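Local coordinates for PR domain zinc finger protein 2 (Homo sapiens, PDB 2QPW), which transfers methyl groups from S-adenosylmethionine to histone H3 through its PR (SET-related) domain and may act as a DNA-binding transcription factor, at residues Val61-Lys66 / Pro94-Trp99; Val45-Pro50 / Lys129-Gly134; Lys65-Val70 / Trp86-Ala91. All coordinates share one frame; numbering follows the deposited sequence.

Contact 1. Residues Val61-Lys66 / Pro94-Trp99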
loop_
_atom_site.group_PDB
_atom_site.type_symbol
_atom_site.label_atom_id
_atom_site.label_comp_id
_atom_site.label_asym_id
_atom_site.label_seq_id
_atom_site.Cartn_x
_atom_site.Cartn_y
_atom_site.Cartn_z
ATOM N N VAL A 61 -4.787 -6.502 -5.214
ATOM C CA VAL A 61 -4.702 -7.885 -5.784
ATOM C C VAL A 61 -3.264 -8.436 -5.825
ATOM O O VAL A 61 -2.298 -7.679 -5.749
ATOM C CB VAL A 61 -5.381 -8.032 -7.202
ATOM C CG1 VAL A 61 -6.833 -7.445 -7.184
ATOM C CG2 VAL A 61 -4.522 -7.371 -8.303
ATOM N N GLY A 62 -3.147 -9.757 -5.895
ATOM C CA GLY A 62 -1.820 -10.413 -5.872
ATOM C C GLY A 62 -2.000 -11.920 -6.008
ATOM O O GLY A 62 -3.129 -12.396 -5.969
ATOM N N ASP A 63 -0.888 -12.647 -6.192
ATOM C CA ASP A 63 -0.900 -14.121 -6.308
ATOM C C ASP A 63 -1.293 -14.752 -4.960
ATOM O O ASP A 63 -0.812 -14.307 -3.925
ATOM C CB ASP A 63 0.514 -14.609 -6.723
ATOM C CG ASP A 63 0.788 -14.515 -8.234
ATOM O OD1 ASP A 63 -0.129 -14.217 -9.065
ATOM O OD2 ASP A 63 1.953 -14.804 -8.593
ATOM N N LYS A 64 -2.141 -15.778 -4.977
ATOM C CA LYS A 64 -2.479 -16.547 -3.741
ATOM C C LYS A 64 -1.352 -17.546 -3.431
ATOM O O LYS A 64 -1.025 -18.388 -4.287
ATOM C CB LYS A 64 -3.780 -17.330 -3.957
ATOM C CG LYS A 64 -5.013 -16.552 -3.696
ATOM C CD LYS A 64 -6.281 -17.443 -3.729
ATOM C CE LYS A 64 -7.408 -16.579 -4.293
ATOM N NZ LYS A 64 -8.751 -17.042 -3.892
ATOM N N LYS A 65 -0.744 -17.435 -2.252
ATOM C CA LYS A 65 0.361 -18.315 -1.849
ATOM C C LYS A 65 0.212 -18.711 -0.369
ATOM O O LYS A 65 -0.411 -17.982 0.422
ATOM C CB LYS A 65 1.722 -17.623 -2.025
ATOM C CG LYS A 65 2.014 -17.072 -3.445
ATOM C CD LYS A 65 3.412 -16.494 -3.495
ATOM C CE LYS A 65 3.692 -15.853 -4.838
ATOM N NZ LYS A 65 5.056 -15.289 -4.818
ATOM N N LYS A 66 0.765 -19.867 0.008
ATOM C CA LYS A 66 0.807 -20.230 1.447
ATOM C C LYS A 66 1.827 -19.349 2.172
ATOM O O LYS A 66 2.802 -18.892 1.564
ATOM C CB LYS A 66 1.189 -21.697 1.667
ATOM C CG LYS A 66 0.347 -22.709 0.936
ATOM C CD LYS A 66 0.843 -24.119 1.267
ATOM C CE LYS A 66 2.118 -24.437 0.479
ATOM N NZ LYS A 66 2.731 -25.690 0.999
ATOM N N PRO A 94 5.368 -6.819 -9.315
ATOM C CA PRO A 94 4.314 -5.828 -9.623
ATOM C C PRO A 94 3.402 -6.169 -10.824
ATOM O O PRO A 94 2.297 -5.628 -10.923
ATOM C CB PRO A 94 5.094 -4.548 -9.922
ATOM C CG PRO A 94 6.443 -4.978 -10.323
ATOM C CD PRO A 94 6.727 -6.306 -9.583
ATOM N N GLU A 95 3.854 -7.062 -11.699
ATOM C CA GLU A 95 3.000 -7.619 -12.760
ATOM C C GLU A 95 1.776 -8.384 -12.250
ATOM O O GLU A 95 0.833 -8.632 -13.015
ATOM C CB GLU A 95 3.834 -8.538 -13.680
ATOM C CG GLU A 95 4.938 -7.784 -14.456
ATOM C CD GLU A 95 4.440 -7.049 -15.730
ATOM O OE1 GLU A 95 3.240 -7.081 -16.081
ATOM O OE2 GLU A 95 5.298 -6.429 -16.396
ATOM N N LYS A 96 1.787 -8.780 -10.970
ATOM C CA LYS A 96 0.704 -9.562 -10.374
ATOM C C LYS A 96 -0.211 -8.687 -9.523
ATOM O O LYS A 96 -1.199 -9.177 -8.981
ATOM C CB LYS A 96 1.259 -10.710 -9.498
ATOM C CG LYS A 96 2.136 -11.765 -10.269
ATOM C CD LYS A 96 1.510 -12.241 -11.598
ATOM C CE LYS A 96 2.409 -13.272 -12.301
ATOM N NZ LYS A 96 2.456 -14.527 -11.495
ATOM N N GLY A 97 0.132 -7.406 -9.390
ATOM C CA GLY A 97 -0.662 -6.464 -8.561
ATOM C C GLY A 97 -1.130 -5.209 -9.308
ATOM O O GLY A 97 -1.149 -5.176 -10.554
ATOM N N ASN A 98 -1.582 -4.204 -8.558
ATOM C CA ASN A 98 -2.009 -2.928 -9.150
ATOM C C ASN A 98 -1.387 -1.743 -8.388
ATOM O O ASN A 98 -0.399 -1.920 -7.610
ATOM C CB ASN A 98 -3.540 -2.803 -9.258
ATOM C CG ASN A 98 -4.237 -3.005 -7.912
ATOM O OD1 ASN A 98 -3.749 -2.550 -6.869
ATOM N ND2 ASN A 98 -5.328 -3.775 -7.917
ATOM N N TRP A 99 -1.927 -0.535 -8.587
ATOM C CA TRP A 99 -1.248 0.631 -7.973
ATOM C C TRP A 99 -1.232 0.629 -6.433
ATOM O O TRP A 99 -0.325 1.250 -5.813
ATOM C CB TRP A 99 -1.790 1.980 -8.522
ATOM C CG TRP A 99 -3.231 2.289 -8.087
ATOM C CD1 TRP A 99 -4.390 1.996 -8.790
ATOM C CD2 TRP A 99 -3.646 2.990 -6.899
ATOM N NE1 TRP A 99 -5.498 2.470 -8.085
ATOM C CE2 TRP A 99 -5.056 3.097 -6.941
ATOM C CE3 TRP A 99 -2.954 3.559 -5.785
ATOM C CZ2 TRP A 99 -5.794 3.726 -5.921
ATOM C CZ3 TRP A 99 -3.715 4.183 -4.774
ATOM C CH2 TRP A 99 -5.096 4.260 -4.849
HETATM O O HOH W 1 -1.879 -4.885 -5.587
#

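Contact 2. Residues Val45-Pro50 / Lys129-Gly134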
loop_
_atom_site.group_PDB
_atom_site.type_symbol
_atom_site.label_atom_id
_atom_site.label_comp_id
_atom_site.label_asym_id
_atom_site.label_seq_id
_atom_site.Cartn_x
_atom_site.Cartn_y
_atom_site.Cartn_z
ATOM N N VAL A 45 2.888 6.643 -3.466
ATOM C CA VAL A 45 1.628 7.171 -4.008
ATOM C C VAL A 45 1.305 8.480 -3.292
ATOM O O VAL A 45 1.419 8.549 -2.070
ATOM C CB VAL A 45 0.447 6.173 -3.765
ATOM C CG1 VAL A 45 -0.820 6.643 -4.445
ATOM C CG2 VAL A 45 0.848 4.737 -4.268
ATOM N N TRP A 46 0.896 9.487 -4.067
ATOM C CA TRP A 46 0.674 10.866 -3.569
ATOM C C TRP A 46 -0.668 11.421 -3.996
ATOM O O TRP A 46 -1.138 11.148 -5.100
ATOM C CB TRP A 46 1.769 11.825 -4.081
ATOM C CG TRP A 46 3.156 11.459 -3.649
ATOM C CD1 TRP A 46 3.921 10.470 -4.157
ATOM C CD2 TRP A 46 3.951 12.114 -2.646
ATOM N NE1 TRP A 46 5.153 10.431 -3.525
ATOM C CE2 TRP A 46 5.194 11.428 -2.586
ATOM C CE3 TRP A 46 3.719 13.183 -1.760
ATOM C CZ2 TRP A 46 6.240 11.798 -1.686
ATOM C CZ3 TRP A 46 4.765 13.569 -0.858
ATOM C CH2 TRP A 46 5.997 12.848 -0.826
ATOM N N ALA A 47 -1.293 12.217 -3.143
ATOM C CA ALA A 47 -2.589 12.841 -3.512
ATOM C C ALA A 47 -2.339 13.986 -4.494
ATOM O O ALA A 47 -1.337 14.717 -4.356
ATOM C CB ALA A 47 -3.287 13.364 -2.262
ATOM N N THR A 48 -3.217 14.108 -5.490
ATOM C CA THR A 48 -3.101 15.200 -6.496
ATOM C C THR A 48 -4.104 16.327 -6.234
ATOM O O THR A 48 -4.037 17.429 -6.857
ATOM C CB THR A 48 -3.370 14.680 -7.935
ATOM O OG1 THR A 48 -4.717 14.202 -8.015
ATOM C CG2 THR A 48 -2.366 13.593 -8.350
ATOM N N LYS A 49 -5.055 16.049 -5.355
ATOM C CA LYS A 49 -6.171 16.947 -5.045
ATOM C C LYS A 49 -6.753 16.527 -3.684
ATOM O O LYS A 49 -6.383 15.456 -3.169
ATOM C CB LYS A 49 -7.222 16.846 -6.158
ATOM C CG LYS A 49 -7.978 15.542 -6.283
ATOM C CD LYS A 49 -8.885 15.556 -7.545
ATOM C CE LYS A 49 -10.177 16.305 -7.250
ATOM N NZ LYS A 49 -11.259 16.175 -8.286
ATOM N N PRO A 50 -7.630 17.358 -3.075
ATOM C CA PRO A 50 -8.186 16.962 -1.755
ATOM C C PRO A 50 -8.961 15.636 -1.819
ATOM O O PRO A 50 -9.772 15.417 -2.746
ATOM C CB PRO A 50 -9.153 18.119 -1.406
ATOM C CG PRO A 50 -8.651 19.281 -2.209
ATOM C CD PRO A 50 -8.130 18.684 -3.508
ATOM N N LYS A 129 -8.456 9.963 7.555
ATOM C CA LYS A 129 -8.554 11.408 7.748
ATOM C C LYS A 129 -8.464 12.020 6.362
ATOM O O LYS A 129 -8.049 11.314 5.418
ATOM C CB LYS A 129 -7.417 11.925 8.639
ATOM C CG LYS A 129 -6.003 11.727 8.117
ATOM C CD LYS A 129 -5.011 11.754 9.289
ATOM C CE LYS A 129 -3.714 12.422 8.899
ATOM N NZ LYS A 129 -2.933 12.772 10.127
ATOM N N PRO A 130 -8.884 13.295 6.197
ATOM C CA PRO A 130 -8.683 13.977 4.906
ATOM C C PRO A 130 -7.217 14.046 4.471
ATOM O O PRO A 130 -6.315 14.174 5.302
ATOM C CB PRO A 130 -9.245 15.397 5.155
ATOM C CG PRO A 130 -10.143 15.237 6.348
ATOM C CD PRO A 130 -9.562 14.167 7.185
ATOM N N ILE A 131 -6.982 13.960 3.163
ATOM C CA ILE A 131 -5.615 14.068 2.633
ATOM C C ILE A 131 -5.497 15.276 1.716
ATOM O O ILE A 131 -6.331 15.474 0.828
ATOM C CB ILE A 131 -5.150 12.767 1.913
ATOM C CG1 ILE A 131 -5.243 11.586 2.890
ATOM C CG2 ILE A 131 -3.677 12.885 1.477
ATOM C CD1 ILE A 131 -4.924 10.214 2.206
ATOM N N ALA A 132 -4.480 16.094 1.967
ATOM C CA ALA A 132 -4.252 17.319 1.144
ATOM C C ALA A 132 -3.413 17.046 -0.100
ATOM O O ALA A 132 -2.551 16.164 -0.095
ATOM C CB ALA A 132 -3.585 18.409 2.002
ATOM N N PRO A 133 -3.595 17.855 -1.177
ATOM C CA PRO A 133 -2.731 17.647 -2.342
ATOM C C PRO A 133 -1.238 17.766 -1.969
ATOM O O PRO A 133 -0.866 18.564 -1.086
ATOM C CB PRO A 133 -3.152 18.737 -3.334
ATOM C CG PRO A 133 -4.271 19.488 -2.704
ATOM C CD PRO A 133 -4.555 18.961 -1.333
ATOM N N GLY A 134 -0.396 16.949 -2.592
ATOM C CA GLY A 134 1.037 16.912 -2.243
ATOM C C GLY A 134 1.422 16.105 -0.994
ATOM O O GLY A 134 2.603 16.095 -0.607
#

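Contact 3. Residues Lys65-Val70 / Trp86-Ala91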
loop_
_atom_site.group_PDB
_atom_site.type_symbol
_atom_site.label_atom_id
_atom_site.label_comp_id
_atom_site.label_asym_id
_atom_site.label_seq_id
_atom_site.Cartn_x
_atom_site.Cartn_y
_atom_site.Cartn_z
ATOM N N LYS A 65 -0.744 -17.435 -2.252
ATOM C CA LYS A 65 0.361 -18.315 -1.849
ATOM C C LYS A 65 0.212 -18.711 -0.369
ATOM O O LYS A 65 -0.411 -17.982 0.422
ATOM C CB LYS A 65 1.722 -17.623 -2.025
ATOM C CG LYS A 65 2.014 -17.072 -3.445
ATOM C CD LYS A 65 3.412 -16.494 -3.495
ATOM C CE LYS A 65 3.692 -15.853 -4.838
ATOM N NZ LYS A 65 5.056 -15.289 -4.818
ATOM N N LYS A 66 0.765 -19.867 0.008
ATOM C CA LYS A 66 0.807 -20.230 1.447
ATOM C C LYS A 66 1.827 -19.349 2.172
ATOM O O LYS A 66 2.802 -18.892 1.564
ATOM C CB LYS A 66 1.189 -21.697 1.667
ATOM C CG LYS A 66 0.347 -22.709 0.936
ATOM C CD LYS A 66 0.843 -24.119 1.267
ATOM C CE LYS A 66 2.118 -24.437 0.479
ATOM N NZ LYS A 66 2.731 -25.690 0.999
ATOM N N ARG A 67 1.615 -19.139 3.477
ATOM C CA ARG A 67 2.560 -18.316 4.271
ATOM C C ARG A 67 4.019 -18.753 4.098
ATOM O O ARG A 67 4.938 -17.905 4.076
ATOM C CB ARG A 67 2.169 -18.301 5.758
ATOM C CG ARG A 67 3.043 -17.377 6.650
ATOM C CD ARG A 67 2.720 -15.884 6.395
ATOM N NE ARG A 67 3.821 -14.942 6.665
ATOM C CZ ARG A 67 4.810 -14.641 5.811
ATOM N NH1 ARG A 67 4.879 -15.231 4.627
ATOM N NH2 ARG A 67 5.752 -13.757 6.146
ATOM N N SER A 68 4.246 -20.071 3.998
ATOM C CA SER A 68 5.610 -20.611 3.882
ATOM C C SER A 68 6.315 -20.269 2.551
ATOM O O SER A 68 7.523 -20.504 2.405
ATOM C CB SER A 68 5.614 -22.129 4.145
ATOM O OG SER A 68 4.873 -22.844 3.163
ATOM N N GLN A 69 5.570 -19.737 1.584
ATOM C CA GLN A 69 6.117 -19.374 0.259
ATOM C C GLN A 69 6.393 -17.874 0.101
ATOM O O GLN A 69 7.037 -17.456 -0.868
ATOM C CB GLN A 69 5.103 -19.732 -0.836
ATOM C CG GLN A 69 4.718 -21.195 -0.958
ATOM C CD GLN A 69 3.679 -21.422 -2.055
ATOM O OE1 GLN A 69 2.480 -21.103 -1.896
ATOM N NE2 GLN A 69 4.134 -21.971 -3.187
ATOM N N VAL A 70 5.863 -17.051 1.001
ATOM C CA VAL A 70 6.061 -15.593 0.893
ATOM C C VAL A 70 7.281 -15.179 1.730
ATOM O O VAL A 70 7.493 -15.712 2.806
ATOM C CB VAL A 70 4.772 -14.809 1.236
ATOM C CG1 VAL A 70 4.974 -13.296 1.069
ATOM C CG2 VAL A 70 3.636 -15.278 0.312
ATOM N N TRP A 86 -5.954 -19.977 5.195
ATOM C CA TRP A 86 -5.356 -18.636 5.223
ATOM C C TRP A 86 -4.359 -18.512 4.079
ATOM O O TRP A 86 -3.439 -19.339 3.963
ATOM C CB TRP A 86 -4.681 -18.354 6.595
ATOM C CG TRP A 86 -5.683 -17.906 7.587
ATOM C CD1 TRP A 86 -6.315 -18.669 8.580
ATOM C CD2 TRP A 86 -6.236 -16.600 7.667
ATOM N NE1 TRP A 86 -7.207 -17.871 9.270
ATOM C CE2 TRP A 86 -7.185 -16.600 8.723
ATOM C CE3 TRP A 86 -6.012 -15.409 6.950
ATOM C CZ2 TRP A 86 -7.912 -15.453 9.077
ATOM C CZ3 TRP A 86 -6.752 -14.250 7.308
ATOM C CH2 TRP A 86 -7.680 -14.286 8.349
ATOM N N MET A 87 -4.553 -17.509 3.220
ATOM C CA MET A 87 -3.685 -17.350 2.083
ATOM C C MET A 87 -3.034 -15.954 2.078
ATOM O O MET A 87 -3.614 -15.007 2.614
ATOM C CB MET A 87 -4.474 -17.695 0.798
ATOM C CG MET A 87 -4.997 -19.238 0.866
ATOM S SD MET A 87 -3.671 -20.442 0.634
ATOM C CE MET A 87 -3.282 -19.930 -0.908
ATOM N N CYS A 88 -1.809 -15.860 1.577
ATOM C CA CYS A 88 -1.161 -14.549 1.378
ATOM C C CYS A 88 -1.500 -14.082 -0.030
ATOM O O CYS A 88 -1.445 -14.881 -0.984
ATOM C CB CYS A 88 0.359 -14.665 1.510
ATOM S SG CYS A 88 0.885 -15.145 3.157
ATOM N N ILE A 89 -1.846 -12.798 -0.163
ATOM C CA ILE A 89 -2.137 -12.162 -1.463
ATOM C C ILE A 89 -0.881 -11.326 -1.780
ATOM O O ILE A 89 -0.669 -10.281 -1.141
ATOM C CB ILE A 89 -3.389 -11.275 -1.318
ATOM C CG1 ILE A 89 -4.589 -12.090 -0.771
ATOM C CG2 ILE A 89 -3.747 -10.595 -2.659
ATOM C CD1 ILE A 89 -4.944 -13.409 -1.595
ATOM N N ASP A 90 -0.044 -11.829 -2.689
ATOM C CA ASP A 90 1.348 -11.376 -2.811
ATOM C C ASP A 90 1.566 -10.566 -4.098
ATOM O O ASP A 90 1.449 -11.108 -5.212
ATOM C CB ASP A 90 2.299 -12.590 -2.826
ATOM C CG ASP A 90 3.766 -12.189 -2.786
ATOM O OD1 ASP A 90 4.071 -11.006 -2.503
ATOM O OD2 ASP A 90 4.625 -13.083 -3.003
ATOM N N ALA A 91 1.869 -9.276 -3.929
ATOM C CA ALA A 91 2.134 -8.365 -5.046
ATOM C C ALA A 91 3.616 -7.975 -5.098
ATOM O O ALA A 91 3.975 -6.958 -5.707
ATOM C CB ALA A 91 1.232 -7.100 -4.963
#

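Contact 1. Residues Val61-Lys66 / Pro94-Trp99
The backbones of Val61-Asp63 and Lys96-Asn98 run nearly antiparallel, their end-to-end directions 169° apart, and come nearest where Gly62 faces Gly97, with CA atoms 4.9 Å apart. With two glycines at this point the chains meet through backbone atoms, and the polarised CA hydrogens do part of the work: Gly62 CA points one at Lys96 O, 3.4 Å away, and Gly97 CA lies 3.5 Å from Val61 O in a more bent contact. A water next to them completes the join, donating to Val61 O at 2.8 Å and accepting from Asn98 N at 3.1 Å, so the two main chains are bridged without a direct N-H to O=C bond. The segments belong to the PR domain, the SET-related methyltransferase module: residues 61-66 hold the edge strand 63-65 of a three-stranded antiparallel sheet and the two residues before it, while 94-99 opens with a short 3-10 turn in the loop between strands 85-90 and 104-119.

The charged partners meet to one side of the Gly62-Gly97 approach. Lys96 bends at chi2 (-46°) and again at chi4 (67°), which folds its chain over the carboxylate of Asp63: CG rests 3.5 Å from Asp63 OD2, and NZ reaches the same oxygen at 3.0 Å on its syn lone pair, forming a salt bridge. On the other side Val61 crosses Asn98 at about a right angle, Val61 CG2 lying 3.7 Å from Asn98 ND2. That amide is engaged beyond the two segments, its ND2 giving a hydrogen bond to Pro59 O and its OD1 accepting one from Leu100 N.

Contact 2. Residues Val45-Pro50 / Lys129-Gly134
A proline-rich loop lies against the end of a β-strand here, at the partly buried periphery of the PR domain: Lys129-Gly134, between strands 122-127 and 138-139, packs on the last residues of strand 43-47 and the turn that follows. The one direct hydrogen bond between the segments runs from Gly134 N to Ala47 O, 3.0 Å long and fairly straight at the hydrogen (163°), although the donor stands above the carbonyl plane, 39° out of it. Next to it, Gly134 O comes up to the benzo edge of Trp46, near the ring plane and 3.3 Å from CE3, while the indole NE1 bonds to Phe34 O in the neighbouring strand. The methyl of Ala47 points at the loop and touches both Ala132 O, 3.6 Å from CB, and Ile131 CG2, 3.8 Å from CB. Farther along, the Pro133 ring lies over the Lys49-Pro50 backbone, and its CG meets Pro50 CD at 4.0 Å. Pro50 CA also directs its hydrogen to Ile131 O, 3.5 Å away. Apolar carbon and backbone carbonyls thus make most of this interface; with a single N-H bond between the two segments, backbone bonds of Ala47 with Glu135 and of Ile131 with Ile51 probably help to hold the loop in place.

Contact 3. Residues Lys65-Val70 / Trp86-Ala91
Lys65 starts with CG beside its own backbone N (chi1 -55°) and stays extended to NZ, while Asp90, with CG anti to the backbone N (-173°), swings its carboxylate toward that ammonium group. The two cross on one face of the antiparallel sheet 63-65/85-90/76-81 of the PR domain, at the point where edge strand 63-65 gives way to a turn. The backbones join as a hydrogen-bonded antiparallel pair, Lys65 with Cys88: Lys65 N to Cys88 O is 2.9 Å and Cys88 N to Lys65 O is 2.8 Å.

Beyond this pair the chain curls back on itself. Lys66 O accepts from Gln69 N, and the side chain of Gln69 returns the grip, its OE1 taking Lys66 N at 2.8 Å in the amide plane and on a lone pair. The turn carries Val70 back over the sheet, so that its CG2 presses on Cys88 CB at 3.5 Å and its CG1 faces the carboxylate of Asp90. Cys88 SG is flanked by Arg67, whose CA and CD both lie 3.8 Å from it. The guanidinium of Arg67 returns to the turn, where NH1 bonds to Val70 O from above the carbonyl plane. From the other face of strand 85-90, Met87 brings its CE methyl to 3.7 Å from Lys65 O.

Asp90 has further partners: OD1 bonds to Thr92 OG1, and OD2 forms a salt bridge with Lys71 as well as with Lys65. Two ammonium groups at one oxygen would tend to stabilise the carboxylate as an anion. Lys65 NZ meets Asp90 OD2 at 2.9 Å on its anti side, 26° out of the carboxylate plane.

Contacts 1 and 3 are neighbours, their centres about 10 Å apart, and share Lys65 and Lys66 at the end of edge strand 63-65. Asp63 O and Asp90 N, 2.9 Å apart, probably form a hydrogen bond that continues the strand pairing from one contact to the other, and Ile89 CD1 packs on Lys64 CG at 3.8 Å. Contact 2 lies on the opposite side of the chain's centre, about 25 Å from contact 1 and 31 Å from contact 3 between centres. It still meets contact 1 through Trp99, whose CZ3 lies 3.8 Å from Val45 CG1. In sequence, both other contacts fall between the two segments of contact 2.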